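Long-range contacts in thermospermine synthase (Medicago truncatula, PDB 6BQ3), which probably catalyses transfer of an aminopropyl group from decarboxylated S-adenosylmethionine to spermidine, giving thermospermine and methylthioadenosine: residues A[55-60]-A[135-140]; A[86-91]-A[113-118]; A[127-132]-A[156-161]. All coordinates share one frame; numbering follows the deposited sequence.

Contact 1. Residues A[55-60]-A[135-140]; sequences QYQDIA and EEVVEF. With DSH (5'-S-(3-aminopropyl)-5'-thioadenosine), chain C.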
loop_
_atom_site.group_PDB
_atom_site.type_symbol
_atom_site.label_atom_id
_atom_site.label_comp_id
_atom_site.label_asym_id
_atom_site.label_seq_id
_atom_site.Cartn_x
_atom_site.Cartn_y
_atom_site.Cartn_z
ATOM N N GLN A 55 28.071 -8.885 6.513
ATOM C CA GLN A 55 27.705 -10.267 6.844
ATOM C C GLN A 55 26.688 -10.379 7.979
ATOM O O GLN A 55 26.170 -11.462 8.206
ATOM C CB GLN A 55 28.946 -11.083 7.233
ATOM C CG GLN A 55 29.518 -10.717 8.593
ATOM C CD GLN A 55 30.955 -11.150 8.755
ATOM O OE1 GLN A 55 31.862 -10.323 8.709
ATOM N NE2 GLN A 55 31.170 -12.452 8.928
ATOM N N TYR A 56 26.449 -9.288 8.714
ATOM C CA TYR A 56 25.569 -9.304 9.873
ATOM C C TYR A 56 24.146 -8.923 9.550
ATOM O O TYR A 56 23.216 -9.509 10.098
ATOM C CB TYR A 56 26.132 -8.387 10.964
ATOM C CG TYR A 56 27.426 -8.949 11.505
ATOM C CD1 TYR A 56 27.412 -9.998 12.433
ATOM C CD2 TYR A 56 28.667 -8.475 11.051
ATOM C CE1 TYR A 56 28.599 -10.544 12.908
ATOM C CE2 TYR A 56 29.862 -9.018 11.518
ATOM C CZ TYR A 56 29.820 -10.041 12.451
ATOM O OH TYR A 56 30.984 -10.580 12.922
ATOM N N GLN A 57 23.974 -7.921 8.692
ATOM C CA GLN A 57 22.650 -7.410 8.391
ATOM C C GLN A 57 22.656 -6.484 7.195
ATOM O O GLN A 57 23.700 -6.000 6.771
ATOM C CB GLN A 57 22.131 -6.634 9.602
ATOM C CG GLN A 57 22.995 -5.426 9.952
ATOM C CD GLN A 57 23.167 -5.215 11.443
ATOM O OE1 GLN A 57 22.234 -5.425 12.222
ATOM N NE2 GLN A 57 24.354 -4.769 11.843
ATOM N N ASP A 58 21.458 -6.235 6.686
ATOM C CA ASP A 58 21.210 -5.168 5.716
ATOM C C ASP A 58 21.182 -3.826 6.397
ATOM O O ASP A 58 20.625 -3.700 7.479
ATOM C CB ASP A 58 19.875 -5.378 5.004
ATOM C CG ASP A 58 20.020 -6.241 3.809
ATOM O OD1 ASP A 58 19.762 -7.457 3.923
ATOM O OD2 ASP A 58 20.444 -5.715 2.761
ATOM N N ILE A 59 21.795 -2.840 5.751
ATOM C CA ILE A 59 21.934 -1.491 6.270
ATOM C C ILE A 59 21.350 -0.581 5.195
ATOM O O ILE A 59 21.550 -0.812 3.978
ATOM C CB ILE A 59 23.416 -1.129 6.502
ATOM C CG1 ILE A 59 24.085 -2.165 7.416
ATOM C CG2 ILE A 59 23.604 0.291 7.060
ATOM C CD1 ILE A 59 25.602 -2.077 7.430
ATOM N N ALA A 60 20.659 0.462 5.647
ATOM C CA ALA A 60 20.046 1.444 4.763
ATOM C C ALA A 60 19.810 2.752 5.499
ATOM O O ALA A 60 19.420 2.746 6.661
ATOM C CB ALA A 60 18.752 0.885 4.215
ATOM N N GLU A 135 31.256 -3.245 12.089
ATOM C CA GLU A 135 32.083 -2.107 11.698
ATOM C C GLU A 135 31.382 -1.231 10.639
ATOM O O GLU A 135 31.443 0.004 10.686
ATOM C CB GLU A 135 33.443 -2.636 11.198
ATOM C CG GLU A 135 34.460 -1.571 10.881
ATOM C CD GLU A 135 35.860 -2.135 10.707
ATOM O OE1 GLU A 135 36.023 -3.169 10.017
ATOM O OE2 GLU A 135 36.791 -1.549 11.261
ATOM N N GLU A 136 30.664 -1.871 9.723
ATOM C CA GLU A 136 30.049 -1.148 8.616
ATOM C C GLU A 136 28.955 -0.220 9.144
ATOM O O GLU A 136 28.880 0.923 8.718
ATOM C CB GLU A 136 29.565 -2.090 7.482
ATOM C CG GLU A 136 30.481 -3.296 7.116
ATOM C CD GLU A 136 31.987 -2.989 6.970
ATOM O OE1 GLU A 136 32.353 -1.802 6.805
ATOM O OE2 GLU A 136 32.813 -3.956 6.998
ATOM N N VAL A 137 28.173 -0.666 10.126
ATOM C CA VAL A 137 27.149 0.196 10.735
ATOM C C VAL A 137 27.816 1.433 11.308
ATOM O O VAL A 137 27.357 2.552 11.094
ATOM C CB VAL A 137 26.386 -0.500 11.905
ATOM C CG1 VAL A 137 25.522 0.500 12.688
ATOM C CG2 VAL A 137 25.511 -1.625 11.404
ATOM N N VAL A 138 28.891 1.201 12.051
ATOM C CA VAL A 138 29.650 2.273 12.678
ATOM C C VAL A 138 30.187 3.234 11.634
ATOM O O VAL A 138 30.004 4.448 11.756
ATOM C CB VAL A 138 30.840 1.730 13.479
ATOM C CG1 VAL A 138 31.716 2.878 14.002
ATOM C CG2 VAL A 138 30.342 0.861 14.614
ATOM N N GLU A 139 30.822 2.687 10.601
ATOM C CA GLU A 139 31.421 3.527 9.557
ATOM C C GLU A 139 30.356 4.353 8.885
ATOM O O GLU A 139 30.467 5.572 8.756
ATOM C CB GLU A 139 32.210 2.675 8.543
ATOM C CG GLU A 139 33.559 2.227 9.088
ATOM C CD GLU A 139 34.372 3.408 9.599
ATOM O OE1 GLU A 139 34.711 4.283 8.784
ATOM O OE2 GLU A 139 34.611 3.489 10.829
ATOM N N PHE A 140 29.284 3.664 8.543
ATOM C CA PHE A 140 28.120 4.240 7.922
ATOM C C PHE A 140 27.528 5.437 8.700
ATOM O O PHE A 140 27.285 6.521 8.132
ATOM C CB PHE A 140 27.129 3.106 7.779
ATOM C CG PHE A 140 25.919 3.434 6.992
ATOM C CD1 PHE A 140 24.796 3.988 7.623
ATOM C CD2 PHE A 140 25.859 3.116 5.644
ATOM C CE1 PHE A 140 23.648 4.266 6.894
ATOM C CE2 PHE A 140 24.719 3.397 4.909
ATOM C CZ PHE A 140 23.615 3.970 5.533
HETATM N N DSH C . 16.556 -0.434 19.438
HETATM N N1 DSH C . 27.340 -7.418 20.034
HETATM C C2 DSH C . 27.554 -6.018 19.846
HETATM N N3 DSH C . 26.658 -5.279 18.959
HETATM C C4 DSH C . 25.528 -5.998 18.265
HETATM C C5 DSH C . 25.334 -7.326 18.452
HETATM C C6 DSH C . 26.280 -8.110 19.377
HETATM N N6 DSH C . 26.125 -9.528 19.608
HETATM N N7 DSH C . 24.276 -7.692 17.718
HETATM C C8 DSH C . 23.810 -6.591 17.082
HETATM N N9 DSH C . 24.590 -5.536 17.414
HETATM C CA DSH C . 17.793 0.054 18.822
HETATM C CB DSH C . 18.743 -1.136 18.556
HETATM S SD DSH C . 20.185 -1.934 16.273
HETATM C CG DSH C . 19.890 -0.714 17.596
HETATM C "C1'" DSH C . 24.481 -4.238 17.048
HETATM C "C2'" DSH C . 24.025 -3.938 15.561
HETATM O "O2'" DSH C . 25.200 -3.996 14.608
HETATM C "C3'" DSH C . 23.481 -2.798 15.636
HETATM O "O3'" DSH C . 24.403 -1.644 15.619
HETATM C "C4'" DSH C . 22.719 -2.773 17.103
HETATM O "O4'" DSH C . 23.407 -3.566 17.881
HETATM C "C5'" DSH C . 21.285 -3.240 16.961
#
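The adenosine-binding cleft of this aminopropyltransferase is lined on one side where the start of strand 58-64, from the N-terminal antiparallel sheet, lies against helix 135-144 of the Rossmann-like domain, and Ile59 and Gln57 make the join with Val137 and Phe140. Ile59 spreads its two branches over two places on the helix, a ring face and a notch. Its CG2 stands over the centre of the Phe140 ring, 3.7 Å from the ring centroid and only 2° off the normal, a CH-pi contact that uses the flat face as a seat. Its CD1 reaches the other way, into the notch between Glu136 CB and Val137 CG2, each 4.0 Å off. A beta-branched residue suits this place because the fork at CB serves face and notch at once. The ring of Phe140 is swung out to the strand by a first torsion that sets CG anti to its own N (chi1 -172°), and its CZ also nears the carbonyl carbon of Ala60.

Gln57 works differently. Its chain bends about the CB-CG bond, and the amide nitrogen NE2 passes across Val137 CG2 at 3.4 Å to donate a nearly straight hydrogen bond to O2' of the bound thioadenosine (3.0 Å, 167°). Asp134, just before the helix, accepts from the same NE2, so the amide is held by two partners and its rotation is fixed. Val137 CG1 meanwhile lies 3.8 Å from O3' of the ligand. An apolar seam between sheet and helix, with one amide directed at the ribose, belongs to the nucleoside site of the spermidine/spermine synthase family.

Contact 2. Residues A[86-91]-A[113-118]; sequences IYHECL and GSTARE. With DSH (5'-S-(3-aminopropyl)-5'-thioadenosine), chain C.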
loop_
_atom_site.group_PDB
_atom_site.type_symbol
_atom_site.label_atom_id
_atom_site.label_comp_id
_atom_site.label_asym_id
_atom_site.label_seq_id
_atom_site.Cartn_x
_atom_site.Cartn_y
_atom_site.Cartn_z
ATOM N N ILE A 86 14.414 10.735 21.902
ATOM C CA ILE A 86 13.581 10.207 22.970
ATOM C C ILE A 86 14.133 8.846 23.393
ATOM O O ILE A 86 14.307 8.562 24.582
ATOM C CB ILE A 86 12.112 10.012 22.486
ATOM C CG1 ILE A 86 11.549 11.356 21.929
ATOM C CG2 ILE A 86 11.274 9.408 23.623
ATOM C CD1 ILE A 86 10.191 11.180 21.251
ATOM N N TYR A 87 14.353 7.977 22.422
ATOM C CA TYR A 87 14.933 6.683 22.685
ATOM C C TYR A 87 16.243 6.803 23.469
ATOM O O TYR A 87 16.453 6.086 24.455
ATOM C CB TYR A 87 15.118 5.909 21.371
ATOM C CG TYR A 87 15.816 4.576 21.538
ATOM C CD1 TYR A 87 15.101 3.411 21.792
ATOM C CD2 TYR A 87 17.201 4.484 21.490
ATOM C CE1 TYR A 87 15.740 2.184 21.979
ATOM C CE2 TYR A 87 17.861 3.268 21.705
ATOM C CZ TYR A 87 17.112 2.115 21.914
ATOM O OH TYR A 87 17.727 0.896 22.068
ATOM N N HIS A 88 17.129 7.692 23.016
ATOM C CA HIS A 88 18.474 7.760 23.553
ATOM C C HIS A 88 18.570 8.485 24.885
ATOM O O HIS A 88 19.327 8.065 25.771
ATOM C CB HIS A 88 19.432 8.271 22.471
ATOM C CG HIS A 88 19.560 7.322 21.323
ATOM N ND1 HIS A 88 18.965 7.524 20.092
ATOM C CD2 HIS A 88 20.179 6.125 21.250
ATOM C CE1 HIS A 88 19.232 6.485 19.310
ATOM N NE2 HIS A 88 19.971 5.626 19.992
ATOM N N GLU A 89 17.753 9.513 25.100
ATOM C CA GLU A 89 17.632 10.091 26.441
ATOM C C GLU A 89 17.113 9.082 27.463
ATOM O O GLU A 89 17.592 9.036 28.577
ATOM C CB GLU A 89 16.758 11.330 26.447
ATOM C CG GLU A 89 17.460 12.472 25.731
ATOM C CD GLU A 89 16.784 13.793 25.890
ATOM O OE1 GLU A 89 15.845 13.869 26.695
ATOM O OE2 GLU A 89 17.209 14.784 25.216
ATOM N N CYS A 90 16.091 8.346 27.069
ATOM C CA CYS A 90 15.441 7.389 27.958
ATOM C C CYS A 90 16.366 6.235 28.274
ATOM O O CYS A 90 16.378 5.738 29.374
ATOM C CB CYS A 90 14.150 6.886 27.305
ATOM S SG CYS A 90 12.787 8.079 27.455
ATOM N N LEU A 91 17.123 5.790 27.282
ATOM C CA LEU A 91 18.027 4.658 27.468
ATOM C C LEU A 91 19.147 5.032 28.419
ATOM O O LEU A 91 19.550 4.215 29.254
ATOM C CB LEU A 91 18.663 4.205 26.119
ATOM C CG LEU A 91 19.756 3.123 26.202
ATOM C CD1 LEU A 91 19.215 1.836 26.748
ATOM C CD2 LEU A 91 20.395 2.840 24.829
ATOM N N GLY A 113 25.608 5.500 17.330
ATOM C CA GLY A 113 26.378 6.591 17.915
ATOM C C GLY A 113 25.644 7.553 18.843
ATOM O O GLY A 113 26.289 8.397 19.474
ATOM N N SER A 114 24.310 7.447 18.941
ATOM C CA SER A 114 23.521 8.394 19.716
ATOM C C SER A 114 23.524 8.046 21.191
ATOM O O SER A 114 23.400 8.926 22.009
ATOM C CB SER A 114 22.073 8.509 19.194
ATOM O OG SER A 114 22.127 8.879 17.836
ATOM N N THR A 115 23.701 6.777 21.523
ATOM C CA THR A 115 23.816 6.388 22.912
ATOM C C THR A 115 25.122 6.960 23.458
ATOM O O THR A 115 25.157 7.511 24.553
ATOM C CB THR A 115 23.789 4.867 23.042
ATOM O OG1 THR A 115 22.509 4.408 22.624
ATOM C CG2 THR A 115 24.060 4.396 24.449
ATOM N N ALA A 116 26.165 6.902 22.626
ATOM C CA ALA A 116 27.436 7.481 22.985
ATOM C C ALA A 116 27.309 8.977 23.145
ATOM O O ALA A 116 27.784 9.514 24.123
ATOM C CB ALA A 116 28.496 7.108 21.965
ATOM N N ARG A 117 26.631 9.640 22.217
ATOM C CA ARG A 117 26.442 11.084 22.287
ATOM C C ARG A 117 25.831 11.437 23.612
ATOM O O ARG A 117 26.322 12.327 24.310
ATOM C CB ARG A 117 25.577 11.596 21.116
ATOM C CG ARG A 117 25.296 13.087 21.064
ATOM C CD ARG A 117 24.096 13.453 20.145
ATOM N NE ARG A 117 22.786 13.001 20.678
ATOM C CZ ARG A 117 21.876 12.259 19.988
ATOM N NH1 ARG A 117 22.118 11.881 18.754
ATOM N NH2 ARG A 117 20.753 11.919 20.552
ATOM N N GLU A 118 24.773 10.721 23.999
ATOM C CA GLU A 118 24.065 11.095 25.224
ATOM C C GLU A 118 24.913 10.809 26.475
ATOM O O GLU A 118 24.937 11.629 27.379
ATOM C CB GLU A 118 22.680 10.402 25.287
ATOM C CG GLU A 118 21.679 10.902 24.231
ATOM C CD GLU A 118 21.344 12.384 24.357
ATOM O OE1 GLU A 118 21.159 12.845 25.473
ATOM O OE2 GLU A 118 21.296 13.093 23.318
HETATM N N DSH C . 16.556 -0.434 19.438
HETATM N N1 DSH C . 27.340 -7.418 20.034
HETATM C C2 DSH C . 27.554 -6.018 19.846
HETATM N N3 DSH C . 26.658 -5.279 18.959
HETATM C C4 DSH C . 25.528 -5.998 18.265
HETATM C C5 DSH C . 25.334 -7.326 18.452
HETATM C C6 DSH C . 26.280 -8.110 19.377
HETATM N N6 DSH C . 26.125 -9.528 19.608
HETATM N N7 DSH C . 24.276 -7.692 17.718
HETATM C C8 DSH C . 23.810 -6.591 17.082
HETATM N N9 DSH C . 24.590 -5.536 17.414
HETATM C CA DSH C . 17.793 0.054 18.822
HETATM C CB DSH C . 18.743 -1.136 18.556
HETATM S SD DSH C . 20.185 -1.934 16.273
HETATM C CG DSH C . 19.890 -0.714 17.596
HETATM C "C1'" DSH C . 24.481 -4.238 17.048
HETATM C "C2'" DSH C . 24.025 -3.938 15.561
HETATM O "O2'" DSH C . 25.200 -3.996 14.608
HETATM C "C3'" DSH C . 23.481 -2.798 15.636
HETATM O "O3'" DSH C . 24.403 -1.644 15.619
HETATM C "C4'" DSH C . 22.719 -2.773 17.103
HETATM O "O4'" DSH C . 23.407 -3.566 17.881
HETATM C "C5'" DSH C . 21.285 -3.240 16.961
HETATM O O HOH W 1 19.132 14.938 23.487
#
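With CG of His88 turned anti to its carbonyl carbon (chi1 -65°) and the ring rotated by a chi2 of 105°, the imidazole stands between helices 84-98 and 114-120 with one face presented to Ser114. CB of Ser114 sits 3.4 Å from the ring centroid, 8° off the normal, while CD2 of Tyr87 lies over the centre of the opposite face; the imidazole is thus clamped between a small serine carbon and the edge of the Tyr87 ring. At its own edge, near the ring plane, CD2 of His88 meets Thr115 OG1 at 3.2 Å. The ring's rotation is further fixed by ND1, which bonds to the carbonyl oxygen of Glu84.

Seated among Ser114, Thr115, Arg117 and Glu118, His88 is a knob in a hole where the two helices cross. The second helix follows the glycine-rich turn of the Rossmann-like fold: Gly113, its N-cap, has a positive phi, a conformation in which a side chain would press on the preceding carbonyl oxygen.

Leu91 CD2 packs against Thr115 OG1 at 3.4 Å, yet the polar partner of that hydroxyl is Asp181, the predicted proton acceptor. Tyr87 OH bonds to Asp181 as well and receives a weak hydrogen bond from the ligand's amino nitrogen N, so both helices supply hydroxyls beside that carboxylate.

At the far end Glu118 brings OE2 to Arg117, whose NE (3.0 Å) and NH2 (3.1 Å) both donate to it from opposite faces of the carboxylate plane; Asn148 takes NH1 and Glu84 pairs with NH2. Glu89 OE2 comes within 4.4 Å of Glu118 OE1; a water donating to OE2 of each, with Arg117, and His93 and Arg121 at Glu118 OE1, probably eases the repulsion. Glu89 OE1 accepts from Tyr289 N.

Contact 3. Residues A[127-132]-A[156-161]; sequences KVVMCD and RLEVVI. With DSH (5'-S-(3-aminopropyl)-5'-thioadenosine), chain C.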
loop_
_atom_site.group_PDB
_atom_site.type_symbol
_atom_site.label_atom_id
_atom_site.label_comp_id
_atom_site.label_asym_id
_atom_site.label_seq_id
_atom_site.Cartn_x
_atom_site.Cartn_y
_atom_site.Cartn_z
ATOM N N LYS A 127 35.185 7.594 30.224
ATOM C CA LYS A 127 35.428 6.528 29.268
ATOM C C LYS A 127 34.117 5.887 28.808
ATOM O O LYS A 127 33.299 5.448 29.625
ATOM C CB LYS A 127 36.313 5.439 29.866
ATOM C CG LYS A 127 37.036 4.615 28.805
ATOM C CD LYS A 127 37.011 3.124 29.117
ATOM C CE LYS A 127 38.104 2.387 28.343
ATOM N NZ LYS A 127 38.034 0.904 28.540
ATOM N N VAL A 128 33.934 5.821 27.504
ATOM C CA VAL A 128 32.802 5.129 26.925
ATOM C C VAL A 128 33.331 4.138 25.940
ATOM O O VAL A 128 34.010 4.509 25.029
ATOM C CB VAL A 128 31.868 6.102 26.228
ATOM C CG1 VAL A 128 30.634 5.373 25.659
ATOM C CG2 VAL A 128 31.440 7.178 27.196
ATOM N N VAL A 129 33.001 2.871 26.133
ATOM C CA VAL A 129 33.310 1.830 25.161
ATOM C C VAL A 129 32.038 1.529 24.340
ATOM O O VAL A 129 31.054 1.082 24.903
ATOM C CB VAL A 129 33.835 0.541 25.826
ATOM C CG1 VAL A 129 34.147 -0.519 24.774
ATOM C CG2 VAL A 129 35.106 0.832 26.646
ATOM N N MET A 130 32.090 1.819 23.033
ATOM C CA MET A 130 31.084 1.385 22.075
ATOM C C MET A 130 31.532 0.060 21.475
ATOM O O MET A 130 32.459 -0.004 20.640
ATOM C CB MET A 130 30.920 2.434 20.983
ATOM C CG MET A 130 29.826 2.080 19.980
ATOM S SD MET A 130 30.188 2.881 18.407
ATOM C CE MET A 130 29.816 4.557 18.914
ATOM N N CYS A 131 30.904 -1.009 21.915
ATOM C CA CYS A 131 31.228 -2.317 21.399
ATOM C C CYS A 131 30.120 -2.815 20.452
ATOM O O CYS A 131 29.130 -3.392 20.905
ATOM C CB CYS A 131 31.452 -3.314 22.534
ATOM S SG CYS A 131 32.044 -4.898 21.877
ATOM N N ASP A 132 30.296 -2.600 19.144
ATOM C CA ASP A 132 29.318 -3.081 18.154
ATOM C C ASP A 132 29.939 -4.178 17.306
ATOM O O ASP A 132 31.119 -4.123 16.988
ATOM C CB ASP A 132 28.852 -1.931 17.280
ATOM C CG ASP A 132 27.526 -2.212 16.595
ATOM O OD1 ASP A 132 27.469 -3.150 15.749
ATOM O OD2 ASP A 132 26.550 -1.486 16.892
ATOM N N ARG A 156 37.200 10.439 24.868
ATOM C CA ARG A 156 36.707 9.471 25.828
ATOM C C ARG A 156 36.035 8.259 25.166
ATOM O O ARG A 156 35.769 7.241 25.846
ATOM C CB ARG A 156 35.700 10.140 26.739
ATOM C CG ARG A 156 36.279 11.285 27.527
ATOM C CD ARG A 156 35.192 11.985 28.332
ATOM N NE ARG A 156 34.324 12.783 27.467
ATOM C CZ ARG A 156 33.104 13.201 27.804
ATOM N NH1 ARG A 156 32.604 12.913 29.014
ATOM N NH2 ARG A 156 32.400 13.946 26.958
ATOM N N LEU A 157 35.747 8.344 23.865
ATOM C CA LEU A 157 35.014 7.238 23.217
ATOM C C LEU A 157 36.013 6.221 22.708
ATOM O O LEU A 157 36.926 6.584 22.009
ATOM C CB LEU A 157 34.171 7.755 22.072
ATOM C CG LEU A 157 33.369 6.720 21.287
ATOM C CD1 LEU A 157 32.378 5.987 22.188
ATOM C CD2 LEU A 157 32.662 7.461 20.177
ATOM N N GLU A 158 35.849 4.953 23.060
ATOM C CA GLU A 158 36.624 3.898 22.415
ATOM C C GLU A 158 35.650 3.032 21.612
ATOM O O GLU A 158 34.717 2.459 22.184
ATOM C CB GLU A 158 37.355 3.057 23.451
ATOM C CG GLU A 158 38.365 2.073 22.871
ATOM C CD GLU A 158 38.866 1.098 23.920
ATOM O OE1 GLU A 158 38.759 1.417 25.127
ATOM O OE2 GLU A 158 39.338 0.001 23.547
ATOM N N VAL A 159 35.851 2.976 20.295
ATOM C CA VAL A 159 35.071 2.090 19.462
ATOM C C VAL A 159 35.771 0.738 19.424
ATOM O O VAL A 159 36.989 0.648 19.187
ATOM C CB VAL A 159 34.863 2.626 18.042
ATOM C CG1 VAL A 159 34.067 1.617 17.225
ATOM C CG2 VAL A 159 34.148 3.970 18.083
ATOM N N VAL A 160 34.989 -0.312 19.633
ATOM C CA VAL A 160 35.482 -1.682 19.633
ATOM C C VAL A 160 34.585 -2.435 18.668
ATOM O O VAL A 160 33.361 -2.380 18.810
ATOM C CB VAL A 160 35.377 -2.270 21.048
ATOM C CG1 VAL A 160 35.845 -3.718 21.092
ATOM C CG2 VAL A 160 36.237 -1.436 22.025
ATOM N N ILE A 161 35.165 -3.106 17.673
ATOM C CA ILE A 161 34.392 -3.918 16.729
ATOM C C ILE A 161 34.470 -5.370 17.180
ATOM O O ILE A 161 35.442 -6.055 16.888
ATOM C CB ILE A 161 34.868 -3.717 15.264
ATOM C CG1 ILE A 161 34.795 -2.215 14.889
ATOM C CG2 ILE A 161 34.079 -4.595 14.267
ATOM C CD1 ILE A 161 33.468 -1.515 15.179
HETATM N N DSH C . 16.556 -0.434 19.438
HETATM N N1 DSH C . 27.340 -7.418 20.034
HETATM C C2 DSH C . 27.554 -6.018 19.846
HETATM N N3 DSH C . 26.658 -5.279 18.959
HETATM C C4 DSH C . 25.528 -5.998 18.265
HETATM C C5 DSH C . 25.334 -7.326 18.452
HETATM C C6 DSH C . 26.280 -8.110 19.377
HETATM N N6 DSH C . 26.125 -9.528 19.608
HETATM N N7 DSH C . 24.276 -7.692 17.718
HETATM C C8 DSH C . 23.810 -6.591 17.082
HETATM N N9 DSH C . 24.590 -5.536 17.414
HETATM C CA DSH C . 17.793 0.054 18.822
HETATM C CB DSH C . 18.743 -1.136 18.556
HETATM S SD DSH C . 20.185 -1.934 16.273
HETATM C CG DSH C . 19.890 -0.714 17.596
HETATM C "C1'" DSH C . 24.481 -4.238 17.048
HETATM C "C2'" DSH C . 24.025 -3.938 15.561
HETATM O "O2'" DSH C . 25.200 -3.996 14.608
HETATM C "C3'" DSH C . 23.481 -2.798 15.636
HETATM O "O3'" DSH C . 24.403 -1.644 15.619
HETATM C "C4'" DSH C . 22.719 -2.773 17.103
HETATM O "O4'" DSH C . 23.407 -3.566 17.881
HETATM C "C5'" DSH C . 21.285 -3.240 16.961
#
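Val129 and Val160 interlock on one face of a parallel strand pair, Val129 CG1 pressed to Val160 CG2 at 3.6 Å, and Cys131 SG rests against the other methyl, CG1, of the same valine. Val160 is thus a forked bump in the hollow between Val129 and Cys131, its two methyls meeting one neighbour each. On the opposite face Leu157 turns its CD1 back over the neighbouring strand into the dip between Val128 CG1 (3.9 Å) and Met130 CB (4.0 Å). Met130 lies alongside Val159, its SD 4.1 Å from CG2, and the bend at chi3 (-72°) carries its methyl on toward Gly113 and Ala116. At the N-terminal end of strand 127-132, Lys127 NZ forms a salt bridge with Glu158 OE1 at 3.5 Å.

Between the two layers of side chains, five backbone hydrogen bonds join the strands, engaging Val128, Met130 and Asp132 of the first; the one from Glu158 N to Val128 O is 2.7 Å long and nearly straight (173°).

Asp132, at the strand's C-terminal end, accepts from both ribose hydroxyls, O2' to OD1 at 2.7 Å and O3' to OD2 at 2.5 Å; the backbone nitrogens of Asp134 and Gly111 donate to OD1 and OD2 and hold the carboxylate in position. With an alanine here, the two ribose hydroxyls would probably lose their shared acceptor and the sugar would be less firmly fixed.

Strand 157-161 is outermost in its sheet within this chain; strand 127-132 lies between it and strand 104-107. Helix 114-120 packs against Val128 and Leu157, while Val138 of helix 135-144 meets Asp132 and Ile161.

From the N terminus, segment 55-60 enters strand 58-64 of the antiparallel sheet and is met by helix 135-144, so contact 1 closes a long loop with 74 residues between its segments. Contact 2 is nested inside it, joining helices 84-98 and 114-120 across strand 104-107 in sequence. Contact 3 opens next: strand 127-132 is followed by the helix of contact 1, and contact 3 closes only at 156-161; contacts 1 and 3 therefore cross, whereas 2 and 3 follow in series. Contacts 1 and 3 touch through Val138 and Ile161, contacts 2 and 3 through Ala116 and Leu157. Contacts 1 and 2 do not touch, but all three meet the same ligand, joining the N-terminal sheet and the Rossmann-like core around it.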